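Local coordinates for type VI immunity protein Atu4351 (Agrobacterium fabrum, PDB 6ITW), which probably protects its own cell as the type VI secretion immunity protein Tdi1, by neutralising the cognate effector toxin, at residues Y56-N61 / G163-G168; P147-K152 / G180-V185; S172-P177 / V185-P190. All coordinates share one frame; numbering follows the deposited sequence.

Overall arrangement
The three contacts run from the inner part of the chain to its surface. Contact 1 joins strand 57-59, in the GAD-like domain, to the loop after helix 155-162. Contacts 2 and 3 lie wholly within the Tdi1 C-terminal region. Their centres are about 9 Å apart, and both contain Val185. They also touch directly: a hydrogen bond between Asn187 and Gln182 joins them, and Leu183 CD1 packs on Pro177 CG. The centre of contact 1 lies about 17 Å from that of contact 3 and about 22 Å from that of contact 2. Leu165 CD2 and Pro190 CB, 4.2 Å apart, bring contacts 1 and 3 together.

Contact 1. Residues Y56-N61 / G163-G168; sequences YFQFCN and GKLQLG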
loop_
_atom_site.group_PDB
_atom_site.type_symbol
_atom_site.label_atom_id
_atom_site.label_comp_id
_atom_site.label_asym_id
_atom_site.label_seq_id
_atom_site.Cartn_x
_atom_site.Cartn_y
_atom_site.Cartn_z
ATOM N N TYR A 56 -8.745 1.046 8.347
ATOM C CA TYR A 56 -8.118 2.136 7.608
ATOM C C TYR A 56 -6.755 1.730 7.059
ATOM O O TYR A 56 -6.301 2.277 6.043
ATOM C CB TYR A 56 -8.000 3.352 8.526
ATOM C CG TYR A 56 -7.739 4.666 7.849
ATOM C CD1 TYR A 56 -8.796 5.473 7.419
ATOM C CD2 TYR A 56 -6.435 5.122 7.665
ATOM C CE1 TYR A 56 -8.559 6.696 6.801
ATOM C CE2 TYR A 56 -6.184 6.337 7.061
ATOM C CZ TYR A 56 -7.252 7.120 6.625
ATOM O OH TYR A 56 -7.002 8.326 6.026
ATOM N N PHE A 57 -6.087 0.784 7.721
ATOM C CA PHE A 57 -4.849 0.180 7.249
ATOM C C PHE A 57 -4.799 -1.247 7.785
ATOM O O PHE A 57 -5.307 -1.532 8.867
ATOM C CB PHE A 57 -3.612 0.990 7.689
ATOM C CG PHE A 57 -2.286 0.439 7.170
ATOM C CD1 PHE A 57 -1.773 0.837 5.934
ATOM C CD2 PHE A 57 -1.546 -0.459 7.932
ATOM C CE1 PHE A 57 -0.547 0.346 5.472
ATOM C CE2 PHE A 57 -0.333 -0.967 7.478
ATOM C CZ PHE A 57 0.171 -0.566 6.247
ATOM N N GLN A 58 -4.230 -2.148 7.005
ATOM C CA GLN A 58 -4.019 -3.514 7.446
ATOM C C GLN A 58 -2.673 -3.965 6.915
ATOM O O GLN A 58 -2.236 -3.506 5.858
ATOM C CB GLN A 58 -5.114 -4.464 6.958
ATOM C CG GLN A 58 -5.171 -4.623 5.456
ATOM C CD GLN A 58 -6.414 -5.353 5.007
ATOM O OE1 GLN A 58 -6.387 -6.568 4.791
ATOM N NE2 GLN A 58 -7.528 -4.613 4.864
ATOM N N PHE A 59 -2.004 -4.839 7.667
ATOM C CA PHE A 59 -0.742 -5.405 7.221
ATOM C C PHE A 59 -1.023 -6.693 6.476
ATOM O O PHE A 59 -2.041 -7.362 6.710
ATOM C CB PHE A 59 0.201 -5.692 8.391
ATOM C CG PHE A 59 0.692 -4.471 9.090
ATOM C CD1 PHE A 59 -0.036 -3.916 10.152
ATOM C CD2 PHE A 59 1.886 -3.871 8.705
ATOM C CE1 PHE A 59 0.422 -2.763 10.817
ATOM C CE2 PHE A 59 2.348 -2.724 9.363
ATOM C CZ PHE A 59 1.612 -2.178 10.426
ATOM N N CYS A 60 -0.111 -7.036 5.570
ATOM C CA CYS A 60 -0.274 -8.218 4.742
ATOM C C CYS A 60 1.054 -8.950 4.635
ATOM O O CYS A 60 2.129 -8.366 4.796
ATOM C CB CYS A 60 -0.799 -7.863 3.334
ATOM S SG CYS A 60 0.342 -6.857 2.303
ATOM N N ASN A 61 0.962 -10.241 4.345
ATOM C CA ASN A 61 2.142 -11.044 4.075
ATOM C C ASN A 61 2.658 -10.754 2.670
ATOM O O ASN A 61 1.960 -11.052 1.697
ATOM C CB ASN A 61 1.802 -12.526 4.248
ATOM C CG ASN A 61 3.027 -13.420 4.212
ATOM O OD1 ASN A 61 3.961 -13.198 3.421
ATOM N ND2 ASN A 61 3.040 -14.436 5.082
ATOM N N GLY A 163 -19.824 -1.835 6.975
ATOM C CA GLY A 163 -19.208 -2.584 8.047
ATOM C C GLY A 163 -17.697 -2.622 7.920
ATOM O O GLY A 163 -17.105 -2.191 6.930
ATOM N N LYS A 164 -17.065 -3.165 8.955
ATOM C CA LYS A 164 -15.610 -3.202 9.028
ATOM C C LYS A 164 -15.037 -4.207 8.033
ATOM O O LYS A 164 -15.595 -5.289 7.822
ATOM C CB LYS A 164 -15.179 -3.563 10.446
ATOM C CG LYS A 164 -13.693 -3.483 10.699
ATOM C CD LYS A 164 -13.405 -3.358 12.184
ATOM C CE LYS A 164 -13.773 -4.613 12.951
ATOM N NZ LYS A 164 -13.597 -4.345 14.409
ATOM N N LEU A 165 -13.908 -3.855 7.424
ATOM C CA LEU A 165 -13.239 -4.817 6.556
ATOM C C LEU A 165 -12.667 -5.970 7.383
ATOM O O LEU A 165 -12.108 -5.765 8.468
ATOM C CB LEU A 165 -12.121 -4.143 5.750
ATOM C CG LEU A 165 -12.509 -3.141 4.656
ATOM C CD1 LEU A 165 -11.282 -2.355 4.229
ATOM C CD2 LEU A 165 -13.182 -3.829 3.456
ATOM N N GLN A 166 -12.822 -7.183 6.864
ATOM C CA GLN A 166 -12.077 -8.338 7.347
ATOM C C GLN A 166 -10.673 -8.360 6.744
ATOM O O GLN A 166 -10.449 -7.875 5.625
ATOM C CB GLN A 166 -12.827 -9.630 6.985
ATOM C CG GLN A 166 -14.113 -9.819 7.804
ATOM C CD GLN A 166 -15.214 -10.554 7.043
ATOM O OE1 GLN A 166 -14.953 -11.541 6.344
ATOM N NE2 GLN A 166 -16.458 -10.069 7.178
ATOM N N LEU A 167 -9.725 -8.943 7.485
ATOM C CA LEU A 167 -8.348 -9.013 7.002
ATOM C C LEU A 167 -8.328 -9.661 5.627
ATOM O O LEU A 167 -8.913 -10.726 5.424
ATOM C CB LEU A 167 -7.453 -9.799 7.976
ATOM C CG LEU A 167 -5.939 -9.713 7.695
ATOM C CD1 LEU A 167 -5.347 -8.393 8.191
ATOM C CD2 LEU A 167 -5.154 -10.883 8.268
ATOM N N GLY A 168 -7.681 -8.999 4.669
ATOM C CA GLY A 168 -7.660 -9.484 3.313
ATOM C C GLY A 168 -8.780 -8.986 2.424
ATOM O O GLY A 168 -8.916 -9.490 1.301
#
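Gln58 reaches from strand 57-59 to the loop 163-168 and takes one hydrogen bond there. Gly168 N donates to Gln58 OE1 at 2.8 Å. The N-H points nearly straight at the oxygen (163°) and approaches in the carbonyl plane of the side-chain amide. Two leucines flank the amide by plain van der Waals contact. Leu167 CD1 lies 4.0 Å from Gln58 OE1. The same methyl, Leu167 CD1, is 3.8 Å from Phe59 O. Leu165 CD1 is 4.4 Å from Gln58 NE2, by the other end of the amide.

The next shell explains the pose. Gln58 CG sits between its backbone N and carbonyl carbon (chi1 64°), and the chain then runs extended to the loop. Its NE2 donates to Gln169 O, so both ends of the amide are held, which should fix its rotation. Gln58 gives the one hydrogen bond between this strand of the GAD-like domain and the loop in the Tdi1 C-terminal region; Leu165 and Leu167 add packing.

Strand 57-59 lies between strands 49-52 and 84-90 in the mixed sheet. Gln58 also packs on Ile51 and Phe89 of those strands, and Leu167 touches Ile51. The loop itself links helix 155-162 to strand 169-173.

Contact 2. Residues P147-K152 / G180-V185; sequences PDEKGK and GGQLTV
A type I beta turn, Asp148 to Gly151, meets an inverse gamma turn centred on Leu183. The two backbones come closest at Asp148 and Thr184, whose CA atoms are 5.0 Å apart. Glu149 N donates to Leu183 O at 2.8 Å, approaching nearly along the C=O axis, although the hydrogen bond is bent at the hydrogen (138°). Within the beta turn, Gly151 N bonds to Asp148 O.

The extended side chain of Glu149 crosses that of Leu183 at a slant. Glu149 CG lies 3.7 Å from Leu183 CB, and Glu149 OE2 accepts a weak bond from Leu183 N at 3.3 Å. Glu149 therefore meets Leu183 at both its N-H and its carbonyl. Leu183 CD2 rests 3.6 Å from Pro147 O.

Asp148 CB also touches Leu183 O (3.2 Å). With CG between the backbone N and carbonyl carbon (chi1 63°), the carboxylate folds back over the turn. Lys152 N donates to Asp148 OD1 at 2.8 Å, from above the carboxylate plane. Arg157 of helix 155-162 forms a salt bridge with OD2. This surface contact thus joins the loop before that helix to the loop before strand 188-192. One water bridges them: it donates to Asp148 OD2 at 2.8 Å and accepts from Val185 N.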
loop_
_atom_site.group_PDB
_atom_site.type_symbol
_atom_site.label_atom_id
_atom_site.label_comp_id
_atom_site.label_asym_id
_atom_site.label_seq_id
_atom_site.Cartn_x
_atom_site.Cartn_y
_atom_site.Cartn_z
ATOM N N PRO A 147 -11.124 10.244 -1.632
ATOM C CA PRO A 147 -12.244 11.160 -1.888
ATOM C C PRO A 147 -13.174 10.618 -2.963
ATOM O O PRO A 147 -12.751 9.934 -3.901
ATOM C CB PRO A 147 -11.549 12.441 -2.359
ATOM C CG PRO A 147 -10.252 11.941 -2.987
ATOM C CD PRO A 147 -9.841 10.757 -2.145
ATOM N N ASP A 148 -14.462 10.921 -2.815
ATOM C CA ASP A 148 -15.420 10.645 -3.883
ATOM C C ASP A 148 -15.328 11.738 -4.967
ATOM O O ASP A 148 -14.440 12.603 -4.957
ATOM C CB ASP A 148 -16.826 10.517 -3.304
ATOM C CG ASP A 148 -17.320 11.809 -2.639
ATOM O OD1 ASP A 148 -16.739 12.916 -2.825
ATOM O OD2 ASP A 148 -18.306 11.705 -1.900
ATOM N N GLU A 149 -16.275 11.714 -5.913
ATOM C CA GLU A 149 -16.260 12.662 -7.026
ATOM C C GLU A 149 -16.446 14.098 -6.568
ATOM O O GLU A 149 -15.957 15.016 -7.235
ATOM C CB GLU A 149 -17.342 12.313 -8.032
ATOM C CG GLU A 149 -17.006 11.082 -8.804
ATOM C CD GLU A 149 -18.005 10.794 -9.889
ATOM O OE1 GLU A 149 -19.047 11.497 -9.957
ATOM O OE2 GLU A 149 -17.735 9.851 -10.667
ATOM N N LYS A 150 -17.138 14.317 -5.449
ATOM C CA LYS A 150 -17.292 15.652 -4.885
ATOM C C LYS A 150 -16.162 16.026 -3.919
ATOM O O LYS A 150 -16.307 16.980 -3.148
ATOM C CB LYS A 150 -18.649 15.777 -4.190
ATOM C CG LYS A 150 -19.857 15.433 -5.094
ATOM C CD LYS A 150 -21.182 15.588 -4.347
ATOM C CE LYS A 150 -22.382 15.415 -5.282
ATOM N NZ LYS A 150 -23.689 15.652 -4.581
ATOM N N GLY A 151 -15.039 15.314 -3.951
ATOM C CA GLY A 151 -13.906 15.647 -3.101
ATOM C C GLY A 151 -14.036 15.235 -1.643
ATOM O O GLY A 151 -13.127 15.514 -0.849
ATOM N N LYS A 152 -15.112 14.566 -1.266
ATOM C CA LYS A 152 -15.408 14.265 0.124
ATOM C C LYS A 152 -14.931 12.855 0.474
ATOM O O LYS A 152 -15.222 11.893 -0.246
ATOM C CB LYS A 152 -16.912 14.441 0.359
ATOM C CG LYS A 152 -17.512 13.639 1.492
ATOM C CD LYS A 152 -16.990 14.025 2.877
ATOM C CE LYS A 152 -17.698 13.212 3.960
ATOM N NZ LYS A 152 -19.182 13.241 3.749
ATOM N N GLY A 180 -17.299 4.071 -16.783
ATOM C CA GLY A 180 -18.499 4.839 -16.541
ATOM C C GLY A 180 -18.963 4.785 -15.103
ATOM O O GLY A 180 -19.920 5.485 -14.759
ATOM N N GLY A 181 -18.299 4.001 -14.246
ATOM C CA GLY A 181 -18.709 3.904 -12.863
ATOM C C GLY A 181 -18.455 5.186 -12.101
ATOM O O GLY A 181 -17.638 6.017 -12.485
ATOM N N GLN A 182 -19.181 5.349 -10.998
ATOM C CA GLN A 182 -19.045 6.527 -10.148
ATOM C C GLN A 182 -18.099 6.248 -8.993
ATOM O O GLN A 182 -18.163 5.190 -8.359
ATOM C CB GLN A 182 -20.386 6.965 -9.575
ATOM C CG GLN A 182 -21.360 7.490 -10.602
ATOM C CD GLN A 182 -22.661 7.890 -9.955
ATOM O OE1 GLN A 182 -23.498 7.039 -9.654
ATOM N NE2 GLN A 182 -22.830 9.190 -9.710
ATOM N N LEU A 183 -17.224 7.209 -8.728
ATOM C CA LEU A 183 -16.453 7.245 -7.494
ATOM C C LEU A 183 -17.339 7.890 -6.426
ATOM O O LEU A 183 -17.231 9.077 -6.111
ATOM C CB LEU A 183 -15.163 8.012 -7.713
ATOM C CG LEU A 183 -13.915 7.579 -6.961
ATOM C CD1 LEU A 183 -13.515 6.187 -7.417
ATOM C CD2 LEU A 183 -12.807 8.600 -7.199
ATOM N N THR A 184 -18.281 7.096 -5.910
ATOM C CA THR A 184 -19.165 7.483 -4.816
ATOM C C THR A 184 -19.353 6.283 -3.893
ATOM O O THR A 184 -19.171 5.130 -4.299
ATOM C CB THR A 184 -20.549 7.972 -5.306
ATOM O OG1 THR A 184 -21.168 6.949 -6.093
ATOM C CG2 THR A 184 -20.427 9.236 -6.136
ATOM N N VAL A 185 -19.743 6.567 -2.644
ATOM C CA VAL A 185 -19.925 5.510 -1.644
ATOM C C VAL A 185 -20.933 4.475 -2.114
ATOM O O VAL A 185 -20.778 3.283 -1.836
ATOM C CB VAL A 185 -20.330 6.101 -0.273
ATOM C CG1 VAL A 185 -19.292 7.104 0.202
ATOM C CG2 VAL A 185 -21.704 6.736 -0.328
HETATM O O HOH W 1 -19.952 9.494 -2.425
#

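Contact 3. Residues S172-P177 / V185-P190; sequences SPKLHP and VENMRP
Asn187 faces Lys174 and Leu175 at one end of a two-stranded antiparallel ribbon, strands 169-173 and 188-192. Here the first strand gives way to loop after Pro173, and the second is preceded by the 3-10 turn 185-187. Asn187 CG is anti to the backbone N (chi1 -173°), which carries the amide across to the other segment. From CB the chain leads to CG, which lies 3.7 Å from Leu175 O. There it splits. OD1 accepts from Leu175 N at 3.1 Å along a nearly straight N-H (172°), and it also lies near Lys174 CB. ND2 donates to Leu175 O at 2.7 Å, with that oxygen in the amide plane. The side-chain amide thus meets both the N-H and the C=O of Leu175, much as a neighbouring strand would. ND2 also donates to Gln182 O, so the amide is gripped by three bonds. The backbone of Asn187 adds another: Lys174 N donates to Asn187 O at 2.6 Å.

In the ribbon, Ser172 and Arg189 form a hydrogen-bonded pair with two backbone bonds. Pro173 and Met188 follow as a non-hydrogen-bonded pair. Their side chains lie side by side, with Pro173 CB 3.9 Å from SE of Met188, a selenomethionine. This face also meets Leu158 of helix 155-162 and Leu110.

Arg189 bends at chi2 (-77°) and turns back toward its own segment. Lys174 CB lies over one face of its guanidinium, and Lys174 CE is 3.6 Å from Arg189 NH2. At the guanidinium edge, Arg189 NH1 donates to Glu186 O at 2.8 Å.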
loop_
_atom_site.group_PDB
_atom_site.type_symbol
_atom_site.label_atom_id
_atom_site.label_comp_id
_atom_site.label_asym_id
_atom_site.label_seq_id
_atom_site.Cartn_x
_atom_site.Cartn_y
_atom_site.Cartn_z
ATOM N N SER A 172 -13.888 -1.455 -2.805
ATOM C CA SER A 172 -13.593 -1.407 -4.220
ATOM C C SER A 172 -14.848 -0.992 -4.977
ATOM O O SER A 172 -15.962 -1.369 -4.592
ATOM C CB SER A 172 -13.118 -2.785 -4.713
ATOM O OG SER A 172 -12.732 -2.765 -6.086
ATOM N N PRO A 173 -14.704 -0.241 -6.064
ATOM C CA PRO A 173 -15.896 0.133 -6.830
ATOM C C PRO A 173 -16.464 -1.081 -7.549
ATOM O O PRO A 173 -15.733 -1.908 -8.098
ATOM C CB PRO A 173 -15.387 1.205 -7.809
ATOM C CG PRO A 173 -13.916 0.952 -7.933
ATOM C CD PRO A 173 -13.456 0.264 -6.666
ATOM N N LYS A 174 -17.789 -1.202 -7.484
ATOM C CA LYS A 174 -18.482 -2.266 -8.195
ATOM C C LYS A 174 -18.311 -2.102 -9.702
ATOM O O LYS A 174 -17.859 -3.020 -10.390
ATOM C CB LYS A 174 -19.967 -2.253 -7.810
ATOM C CG LYS A 174 -20.815 -3.297 -8.540
ATOM C CD LYS A 174 -22.194 -2.748 -8.919
ATOM C CE LYS A 174 -23.332 -3.731 -8.619
ATOM N NZ LYS A 174 -23.069 -5.099 -9.162
ATOM N N LEU A 175 -18.678 -0.932 -10.232
ATOM C CA LEU A 175 -18.429 -0.555 -11.619
ATOM C C LEU A 175 -17.282 0.449 -11.655
ATOM O O LEU A 175 -17.419 1.558 -11.132
ATOM C CB LEU A 175 -19.681 0.056 -12.248
ATOM C CG LEU A 175 -19.442 0.536 -13.676
ATOM C CD1 LEU A 175 -18.806 -0.593 -14.483
ATOM C CD2 LEU A 175 -20.740 1.019 -14.327
ATOM N N HIS A 176 -16.173 0.085 -12.291
ATOM C CA HIS A 176 -14.996 0.938 -12.195
ATOM C C HIS A 176 -15.213 2.261 -12.940
ATOM O O HIS A 176 -15.804 2.277 -14.028
ATOM C CB HIS A 176 -13.735 0.241 -12.733
ATOM C CG HIS A 176 -12.470 0.953 -12.345
ATOM N ND1 HIS A 176 -11.974 2.033 -13.048
ATOM C CD2 HIS A 176 -11.640 0.787 -11.285
ATOM C CE1 HIS A 176 -10.882 2.482 -12.455
ATOM N NE2 HIS A 176 -10.656 1.743 -11.383
ATOM N N PRO A 177 -14.736 3.385 -12.380
ATOM C CA PRO A 177 -14.884 4.689 -13.059
ATOM C C PRO A 177 -14.468 4.707 -14.523
ATOM O O PRO A 177 -15.120 5.375 -15.335
ATOM C CB PRO A 177 -13.992 5.602 -12.215
ATOM C CG PRO A 177 -14.112 5.022 -10.824
ATOM C CD PRO A 177 -14.140 3.526 -11.040
ATOM N N VAL A 185 -19.743 6.567 -2.644
ATOM C CA VAL A 185 -19.925 5.510 -1.644
ATOM C C VAL A 185 -20.933 4.475 -2.114
ATOM O O VAL A 185 -20.778 3.283 -1.836
ATOM C CB VAL A 185 -20.330 6.101 -0.273
ATOM C CG1 VAL A 185 -19.292 7.104 0.202
ATOM C CG2 VAL A 185 -21.704 6.736 -0.328
ATOM N N GLU A 186 -21.951 4.894 -2.871
ATOM C CA GLU A 186 -22.977 3.953 -3.313
ATOM C C GLU A 186 -22.406 2.879 -4.229
ATOM O O GLU A 186 -22.938 1.765 -4.273
ATOM C CB GLU A 186 -24.109 4.699 -4.030
ATOM C CG GLU A 186 -24.943 5.641 -3.152
ATOM C CD GLU A 186 -24.251 6.985 -2.850
ATOM O OE1 GLU A 186 -23.180 7.280 -3.447
ATOM O OE2 GLU A 186 -24.785 7.742 -2.001
ATOM N N ASN A 187 -21.338 3.186 -4.973
ATOM C CA ASN A 187 -20.752 2.236 -5.915
ATOM C C ASN A 187 -19.623 1.409 -5.290
ATOM O O ASN A 187 -19.001 0.595 -5.983
ATOM C CB ASN A 187 -20.257 3.002 -7.155
ATOM C CG ASN A 187 -19.770 2.090 -8.280
ATOM O OD1 ASN A 187 -20.360 1.040 -8.563
ATOM N ND2 ASN A 187 -18.670 2.494 -8.925
HETATM N N MSE A 188 -19.342 1.595 -4.005
HETATM C CA MSE A 188 -18.278 0.852 -3.336
HETATM C C MSE A 188 -18.809 -0.427 -2.635
HETATM O O MSE A 188 -19.916 -0.431 -2.086
HETATM C CB MSE A 188 -17.591 1.763 -2.322
HETATM C CG MSE A 188 -17.090 3.097 -2.895
HETATM SE SE MSE A 188 -15.740 2.885 -4.301
HETATM C CE MSE A 188 -14.173 2.476 -3.198
ATOM N N ARG A 189 -18.022 -1.499 -2.648
ATOM C CA ARG A 189 -18.375 -2.760 -2.009
ATOM C C ARG A 189 -17.146 -3.370 -1.346
ATOM O O ARG A 189 -16.023 -3.179 -1.826
ATOM C CB ARG A 189 -18.925 -3.786 -3.009
ATOM C CG ARG A 189 -20.051 -3.324 -3.851
ATOM C CD ARG A 189 -21.349 -3.303 -3.078
ATOM N NE ARG A 189 -22.449 -3.297 -4.030
ATOM C CZ ARG A 189 -22.934 -2.186 -4.570
ATOM N NH1 ARG A 189 -22.414 -1.017 -4.215
ATOM N NH2 ARG A 189 -23.934 -2.243 -5.447
ATOM N N PRO A 190 -17.330 -4.128 -0.265
ATOM C CA PRO A 190 -16.204 -4.888 0.312
ATOM C C PRO A 190 -15.938 -6.141 -0.516
ATOM O O PRO A 190 -16.867 -6.875 -0.859
ATOM C CB PRO A 190 -16.693 -5.242 1.724
ATOM C CG PRO A 190 -18.223 -5.264 1.604
ATOM C CD PRO A 190 -18.595 -4.323 0.474
#